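ADP-dependent (S)-NAD(P)H-hydrate dehydratase (Enterococcus faecalis, PDB 2R3B) probably dehydrates the S-form of hydrated NAD(P)H back to NAD(P)H at the expense of ADP, as part of cofactor repair. Local coordinates at residues Q128-L131 / K132-A136; L144-G148 / S149-L153; I115-G118 / P119-L123. All coordinates share one frame; numbering follows the deposited sequence. Where two conformers were deposited one is given.

Interaction 1. Residues Q128-L131 / K132-A136; sequences QQIL and KMVLA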
loop_
_atom_site.group_PDB
_atom_site.type_symbol
_atom_site.label_atom_id
_atom_site.label_comp_id
_atom_site.label_asym_id
_atom_site.label_seq_id
_atom_site.Cartn_x
_atom_site.Cartn_y
_atom_site.Cartn_z
ATOM N N GLN B 128 5.162 -10.645 28.343
ATOM C CA GLN B 128 4.974 -10.627 29.785
ATOM C C GLN B 128 5.578 -9.426 30.432
ATOM O O GLN B 128 4.950 -8.817 31.263
ATOM C CB GLN B 128 5.555 -11.887 30.432
ATOM C CG GLN B 128 4.831 -13.130 30.065
ATOM C CD GLN B 128 5.646 -14.364 30.384
ATOM O OE1 GLN B 128 6.264 -14.437 31.449
ATOM N NE2 GLN B 128 5.654 -15.330 29.483
ATOM N N GLN B 129 6.804 -9.071 30.053
ATOM C CA GLN B 129 7.450 -7.908 30.626
ATOM C C GLN B 129 6.729 -6.622 30.315
ATOM O O GLN B 129 6.523 -5.804 31.197
ATOM C CB GLN B 129 8.900 -7.776 30.116
ATOM C CG GLN B 129 9.604 -6.538 30.644
ATOM C CD GLN B 129 11.123 -6.583 30.419
ATOM O OE1 GLN B 129 11.580 -6.970 29.353
ATOM N NE2 GLN B 129 11.891 -6.196 31.427
ATOM N N ILE B 130 6.372 -6.422 29.046
ATOM C CA ILE B 130 5.655 -5.206 28.647
ATOM C C ILE B 130 4.315 -5.075 29.395
ATOM O O ILE B 130 3.967 -3.992 29.895
ATOM C CB ILE B 130 5.397 -5.158 27.120
ATOM C CG1 ILE B 130 6.705 -5.199 26.311
ATOM C CG2 ILE B 130 4.675 -3.836 26.754
ATOM C CD1 ILE B 130 7.474 -3.864 26.307
ATOM N N LEU B 131 3.570 -6.168 29.492
ATOM C CA LEU B 131 2.307 -6.138 30.273
ATOM C C LEU B 131 2.554 -5.721 31.731
ATOM O O LEU B 131 1.866 -4.864 32.262
ATOM C CB LEU B 131 1.604 -7.500 30.243
ATOM C CG LEU B 131 0.305 -7.606 31.049
ATOM C CD1 LEU B 131 -0.714 -6.613 30.540
ATOM C CD2 LEU B 131 -0.255 -9.020 30.992
ATOM N N LYS B 132 3.542 -6.324 32.382
ATOM C CA LYS B 132 3.842 -5.918 33.762
ATOM C C LYS B 132 4.203 -4.439 33.863
ATOM O O LYS B 132 3.774 -3.785 34.792
ATOM C CB LYS B 132 5.020 -6.687 34.319
ATOM C CG LYS B 132 4.795 -8.136 34.547
ATOM C CD LYS B 132 6.035 -8.696 35.235
ATOM C CE LYS B 132 6.279 -10.132 34.972
ATOM N NZ LYS B 132 7.630 -10.432 35.570
HETATM N N MSE B 133 5.035 -3.940 32.935
HETATM C CA MSE B 133 5.428 -2.529 32.962
HETATM C C MSE B 133 4.196 -1.666 32.846
HETATM O O MSE B 133 4.031 -0.716 33.588
HETATM C CB MSE B 133 6.446 -2.202 31.853
HETATM C CG MSE B 133 7.801 -2.845 32.067
HETATM SE SE MSE B 133 9.023 -2.523 30.588
HETATM C CE MSE B 133 8.940 -0.716 30.579
ATOM N N VAL B 134 3.300 -2.022 31.929
ATOM C CA VAL B 134 2.099 -1.225 31.718
ATOM C C VAL B 134 1.157 -1.259 32.889
ATOM O O VAL B 134 0.599 -0.242 33.289
ATOM C CB VAL B 134 1.345 -1.686 30.437
ATOM C CG1 VAL B 134 -0.091 -1.128 30.399
ATOM C CG2 VAL B 134 2.148 -1.291 29.214
ATOM N N LEU B 135 0.954 -2.439 33.451
ATOM C CA LEU B 135 0.107 -2.550 34.620
ATOM C C LEU B 135 0.715 -1.753 35.778
ATOM O O LEU B 135 -0.015 -1.118 36.511
ATOM C CB LEU B 135 -0.066 -4.002 35.038
ATOM C CG LEU B 135 -0.903 -4.856 34.077
ATOM C CD1 LEU B 135 -0.828 -6.326 34.498
ATOM C CD2 LEU B 135 -2.318 -4.376 34.052
ATOM N N ALA B 136 2.037 -1.804 35.936
ATOM C CA ALA B 136 2.709 -1.084 37.038
ATOM C C ALA B 136 2.567 0.424 36.857
ATOM O O ALA B 136 2.356 1.165 37.821
ATOM C CB ALA B 136 4.180 -1.451 37.085
#
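The flat groups that meet between 128-131 and 132-136 are peptide units: the carbonyls of Gln128, Gln129, Ile130 and Leu131 each take the N-H four residues on, and an aliphatic carbon of that same later residue packs beside each oxygen. The run of alpha-helical bonds goes from Lys132 N to Gln128 O at 3.1 Å through to Leu135 N on Leu131 O at 2.9 Å. The Lys132 nitrogen is tilted 23° from the plane of the Gln128 carbonyl, whereas Leu135 N lies nearly in line with the Leu131 C=O bond. Lys132 CG lies 3.4 Å from Gln128 O, and Met133, a selenomethionine, sets its CG 3.3 Å from Gln129 O. In both, CG stands beside the residue's own N and anti to its carbonyl carbon (chi1 -68°), which lays CG back against the preceding turn, while the rest of each chain leads outward. Leu135 is rotated likewise and brings CG to 3.3 Å from Leu131 O.

Among the side chains, Leu131 and Leu135 pass each other at a slant, Leu131 CG 3.8 Å from Leu135 CD1. Ile130 and Val134 touch more loosely through their CG2 methyls at 4.3 Å.

This is helix 125-137 of a beta-alpha-beta unit. Ile117 and Ile115 of strand 114-117 meet Val134, Leu131 packs on Leu153 of helix 149-156, and helix 102-111 meets Ile130 and Met133.

Interaction 2. Residues L144-G148 / S149-L153; sequences LIIDG and SAITL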
loop_
_atom_site.group_PDB
_atom_site.type_symbol
_atom_site.label_atom_id
_atom_site.label_comp_id
_atom_site.label_asym_id
_atom_site.label_seq_id
_atom_site.Cartn_x
_atom_site.Cartn_y
_atom_site.Cartn_z
ATOM N N LEU B 144 -7.607 1.654 30.320
ATOM C CA LEU B 144 -6.709 0.572 29.982
ATOM C C LEU B 144 -7.550 -0.578 29.442
ATOM O O LEU B 144 -8.326 -1.174 30.201
ATOM C CB LEU B 144 -5.925 0.109 31.217
ATOM C CG LEU B 144 -5.046 -1.133 31.083
ATOM C CD1 LEU B 144 -4.036 -0.969 29.939
ATOM C CD2 LEU B 144 -4.301 -1.460 32.380
ATOM N N ILE B 145 -7.386 -0.907 28.161
ATOM C CA ILE B 145 -8.123 -2.002 27.517
ATOM C C ILE B 145 -7.176 -3.180 27.388
ATOM O O ILE B 145 -6.093 -3.052 26.825
ATOM C CB ILE B 145 -8.635 -1.597 26.143
ATOM C CG1 ILE B 145 -9.425 -0.289 26.236
ATOM C CG2 ILE B 145 -9.451 -2.765 25.510
ATOM C CD1 ILE B 145 -9.462 0.458 24.903
ATOM N N ILE B 146 -7.560 -4.313 27.960
ATOM C CA ILE B 146 -6.733 -5.528 27.986
ATOM C C ILE B 146 -7.452 -6.540 27.111
ATOM O O ILE B 146 -8.563 -6.948 27.411
ATOM C CB ILE B 146 -6.576 -6.051 29.416
ATOM C CG1 ILE B 146 -5.930 -4.967 30.294
ATOM C CG2 ILE B 146 -5.736 -7.363 29.458
ATOM C CD1 ILE B 146 -5.789 -5.353 31.786
ATOM N N ASP B 147 -6.785 -6.942 26.038
ATOM C CA ASP B 147 -7.385 -7.671 24.932
ATOM C C ASP B 147 -6.539 -8.898 24.623
ATOM O O ASP B 147 -5.343 -8.932 24.901
ATOM C CB ASP B 147 -7.426 -6.732 23.722
ATOM C CG ASP B 147 -8.020 -7.366 22.485
ATOM O OD1 ASP B 147 -9.180 -7.841 22.551
ATOM O OD2 ASP B 147 -7.325 -7.391 21.434
ATOM N N GLY B 148 -7.152 -9.926 24.057
ATOM C CA GLY B 148 -6.397 -11.036 23.447
ATOM C C GLY B 148 -5.482 -11.760 24.411
ATOM O O GLY B 148 -5.835 -11.996 25.564
ATOM N N SER B 149 -4.251 -11.984 23.973
ATOM C CA SER B 149 -3.263 -12.651 24.805
ATOM C C SER B 149 -2.875 -11.900 26.068
ATOM O O SER B 149 -2.355 -12.521 27.001
ATOM C CB SER B 149 -2.000 -12.968 23.967
ATOM O OG SER B 149 -1.250 -11.798 23.679
ATOM N N ALA B 150 -3.148 -10.592 26.150
ATOM C CA ALA B 150 -2.877 -9.834 27.350
ATOM C C ALA B 150 -3.862 -10.287 28.461
ATOM O O ALA B 150 -3.524 -10.267 29.638
ATOM C CB ALA B 150 -2.958 -8.316 27.097
ATOM N N ILE B 151 -5.048 -10.746 28.078
ATOM C CA ILE B 151 -6.003 -11.281 29.067
ATOM C C ILE B 151 -5.455 -12.605 29.632
ATOM O O ILE B 151 -5.448 -12.829 30.851
ATOM C CB ILE B 151 -7.394 -11.532 28.461
ATOM C CG1 ILE B 151 -7.971 -10.242 27.870
ATOM C CG2 ILE B 151 -8.384 -12.075 29.553
ATOM C CD1 ILE B 151 -9.258 -10.424 27.100
ATOM N N THR B 152 -4.989 -13.464 28.743
ATOM C CA THR B 152 -4.380 -14.727 29.137
ATOM C C THR B 152 -3.183 -14.515 30.046
ATOM O O THR B 152 -3.061 -15.179 31.083
ATOM C CB THR B 152 -3.977 -15.532 27.922
ATOM O OG1 THR B 152 -5.139 -15.821 27.146
ATOM C CG2 THR B 152 -3.300 -16.863 28.312
ATOM N N LEU B 153 -2.281 -13.607 29.678
ATOM C CA LEU B 153 -1.126 -13.294 30.542
ATOM C C LEU B 153 -1.549 -12.690 31.875
ATOM O O LEU B 153 -0.931 -12.950 32.929
ATOM C CB LEU B 153 -0.182 -12.325 29.832
ATOM C CG LEU B 153 0.557 -12.883 28.610
ATOM C CD1 LEU B 153 1.458 -11.806 27.988
ATOM C CD2 LEU B 153 1.346 -14.171 28.912
#
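Ile146 and Asp147 meet Ala150 and Ile151 at a strand-turn-helix junction, where strand 143-147 of the beta-alpha-beta unit gives way to helix 149-156 and the chain turns sharply: the short axes of 144-147 and 149-153 stand at 90°. Gly148 is the N-cap, and its positive phi, which favours glycine, lets the backbone make the change of direction.

Two backbone hydrogen bonds span the turn, both reaching back three residues. Ala150 N binds Asp147 O at 3.0 Å, and Ile151 N binds Gly148 O at 2.9 Å. Neither is straight; in the second the N-H approaches from above the plane of the Gly148 carbonyl.

Other polar groups are held from outside. Ser149 OG bonds to Gly122 O, tying the first turn of the helix to a residue predicted to bind the hydrated nucleotide, and Asp147 OD1 is hydrogen-bonded to Thr170 OG1 at the end of the neighbouring strand 167-170. Asp147 itself lies close to Asp235, another predicted substrate residue.

The apolar contacts centre on Ile146. Its CG2 branch, anti to the backbone N, reaches the start of the helix, 3.8 Å from Ala150 CB and 4.0 Å from Ile151 CG1. Ala150 CB also rests 3.3 Å from Asp147 O, beside the bond that its own N makes there. Ile151 runs its longer branch back along the strand end: CG1 comes within 3.4 Å of Ile146 O, and CD1 lies 3.7 Å from Gly148 N.

Interaction 3. Residues I115-G118 / P119-L123; sequences ILIG and PGLGL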
loop_
_atom_site.group_PDB
_atom_site.type_symbol
_atom_site.label_atom_id
_atom_site.label_comp_id
_atom_site.label_asym_id
_atom_site.label_seq_id
_atom_site.Cartn_x
_atom_site.Cartn_y
_atom_site.Cartn_z
ATOM N N ILE B 115 -4.901 3.425 26.811
ATOM C CA ILE B 115 -3.946 2.395 26.483
ATOM C C ILE B 115 -4.706 1.131 26.094
ATOM O O ILE B 115 -5.530 0.645 26.871
ATOM C CB ILE B 115 -3.097 2.044 27.724
ATOM C CG1 ILE B 115 -2.386 3.302 28.264
ATOM C CG2 ILE B 115 -2.135 0.876 27.435
ATOM C CD1 ILE B 115 -1.925 3.094 29.692
ATOM N N LEU B 116 -4.390 0.585 24.917
ATOM C CA LEU B 116 -4.841 -0.727 24.494
ATOM C C LEU B 116 -3.628 -1.627 24.466
ATOM O O LEU B 116 -2.602 -1.307 23.815
ATOM C CB LEU B 116 -5.467 -0.668 23.093
ATOM C CG LEU B 116 -5.692 -2.008 22.391
ATOM C CD1 LEU B 116 -6.740 -2.857 23.166
ATOM C CD2 LEU B 116 -6.113 -1.837 20.937
ATOM N N ILE B 117 -3.717 -2.739 25.185
ATOM C CA ILE B 117 -2.672 -3.741 25.157
ATOM C C ILE B 117 -3.234 -5.116 24.798
ATOM O O ILE B 117 -4.244 -5.571 25.370
ATOM C CB ILE B 117 -1.865 -3.782 26.486
ATOM C CG1 ILE B 117 -0.657 -4.751 26.349
ATOM C CG2 ILE B 117 -2.793 -4.101 27.682
ATOM C CD1 ILE B 117 0.448 -4.508 27.394
ATOM N N GLY B 118 -2.618 -5.752 23.801
ATOM C CA GLY B 118 -2.903 -7.156 23.535
ATOM C C GLY B 118 -3.008 -7.680 22.117
ATOM O O GLY B 118 -2.685 -8.855 21.901
ATOM N N PRO B 119 -3.496 -6.864 21.148
ATOM C CA PRO B 119 -3.583 -7.386 19.767
ATOM C C PRO B 119 -2.248 -7.893 19.215
ATOM O O PRO B 119 -1.294 -7.154 19.148
ATOM C CB PRO B 119 -4.077 -6.179 18.956
ATOM C CG PRO B 119 -4.769 -5.315 19.935
ATOM C CD PRO B 119 -4.014 -5.479 21.230
ATOM N N GLY B 120 -2.188 -9.169 18.867
ATOM C CA GLY B 120 -0.966 -9.779 18.368
ATOM C C GLY B 120 0.198 -9.774 19.355
ATOM O O GLY B 120 1.360 -9.917 18.957
ATOM N N LEU B 121 -0.072 -9.592 20.646
ATOM C CA LEU B 121 1.050 -9.428 21.581
ATOM C C LEU B 121 1.794 -10.731 21.807
ATOM O O LEU B 121 3.005 -10.736 22.112
ATOM C CB LEU B 121 0.552 -8.873 22.918
ATOM C CG LEU B 121 1.582 -8.615 24.008
ATOM C CD1 LEU B 121 2.517 -7.444 23.721
ATOM C CD2 LEU B 121 0.799 -8.436 25.323
ATOM N N GLY B 122 1.092 -11.843 21.692
ATOM C CA GLY B 122 1.729 -13.134 21.968
ATOM C C GLY B 122 1.883 -13.381 23.462
ATOM O O GLY B 122 1.283 -12.689 24.288
ATOM N N LEU B 123 2.714 -14.367 23.804
ATOM C CA LEU B 123 2.746 -14.904 25.165
ATOM C C LEU B 123 4.163 -15.012 25.708
ATOM O O LEU B 123 4.351 -15.492 26.823
ATOM C CB LEU B 123 2.099 -16.287 25.169
ATOM C CG LEU B 123 0.607 -16.341 24.827
ATOM C CD1 LEU B 123 0.186 -17.766 24.497
ATOM C CD2 LEU B 123 -0.302 -15.736 25.932
#
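A type II beta turn, Gly118 to Leu121, carries the chain off the end of strand 114-117 and into the glycine-rich loop before helix 125-137. Its closing bond runs from Leu121 N to Gly118 O at 3.0 Å. The N-H points at the oxygen fairly straight, yet the nitrogen stands above the carbonyl plane, 55° out of it, so the bond does not lie on a lone pair.

Pro119 and Gly120 hold the two corners of the turn. Proline suits the first, where phi is -56°, and Gly120 has the positive phi expected at the second. Gly118 is itself in a conformation that calls for glycine, because a side chain there would press on the carbonyl oxygen of Ile117.

Around this backbone the side chains pack on both sides of the strand. Leu116 slants across one edge of the proline ring, its CD2 3.9 Å from Pro119 CG; Ala59, Ile60 and Ser63 of helix 57-70 also touch this proline. Ile117 points away from the turn at CB, but CG1, trans to the backbone N (chi1 -173°), meets Leu121 CD2 at 4.1 Å. Leu121 sets its CB against the carbonyl that accepts its N-H, 3.4 Å from Gly118 O, and packs beyond the loop on Ala127 and Ser149. Gly120 lies close to Ala59, a residue predicted to bind the substrate.

One backbone hydrogen bond and two apolar contacts thus hold the turn together, with the proline limiting the rotation at its first corner. Such a turn would present the backbone that follows in a defined position, consistent with the predicted role of Gly122 in binding the hydrated nucleotide.

Along the chain the three contacts come in series, 3, then 1, then 2, and none encloses or crosses another. Interaction 3 closes the turn at the end of strand 114-117; the loop then enters helix 125-137, held there by Gln128 NE2 on Leu123 O, and interaction 1 is the winding of that helix. The chain returns along strand 143-147, parallel to and beside the first strand, with Ile145 N on Ile115 O at 2.7 Å, and interaction 2 turns it into helix 149-156. That second turn lies against the end of the first strand through Ala150 CB, 3.5 Å from Ile117 O, while Leu135 CD2 and Leu144 CD2, 3.9 Å apart, pack helix 125-137 onto strand 143-147.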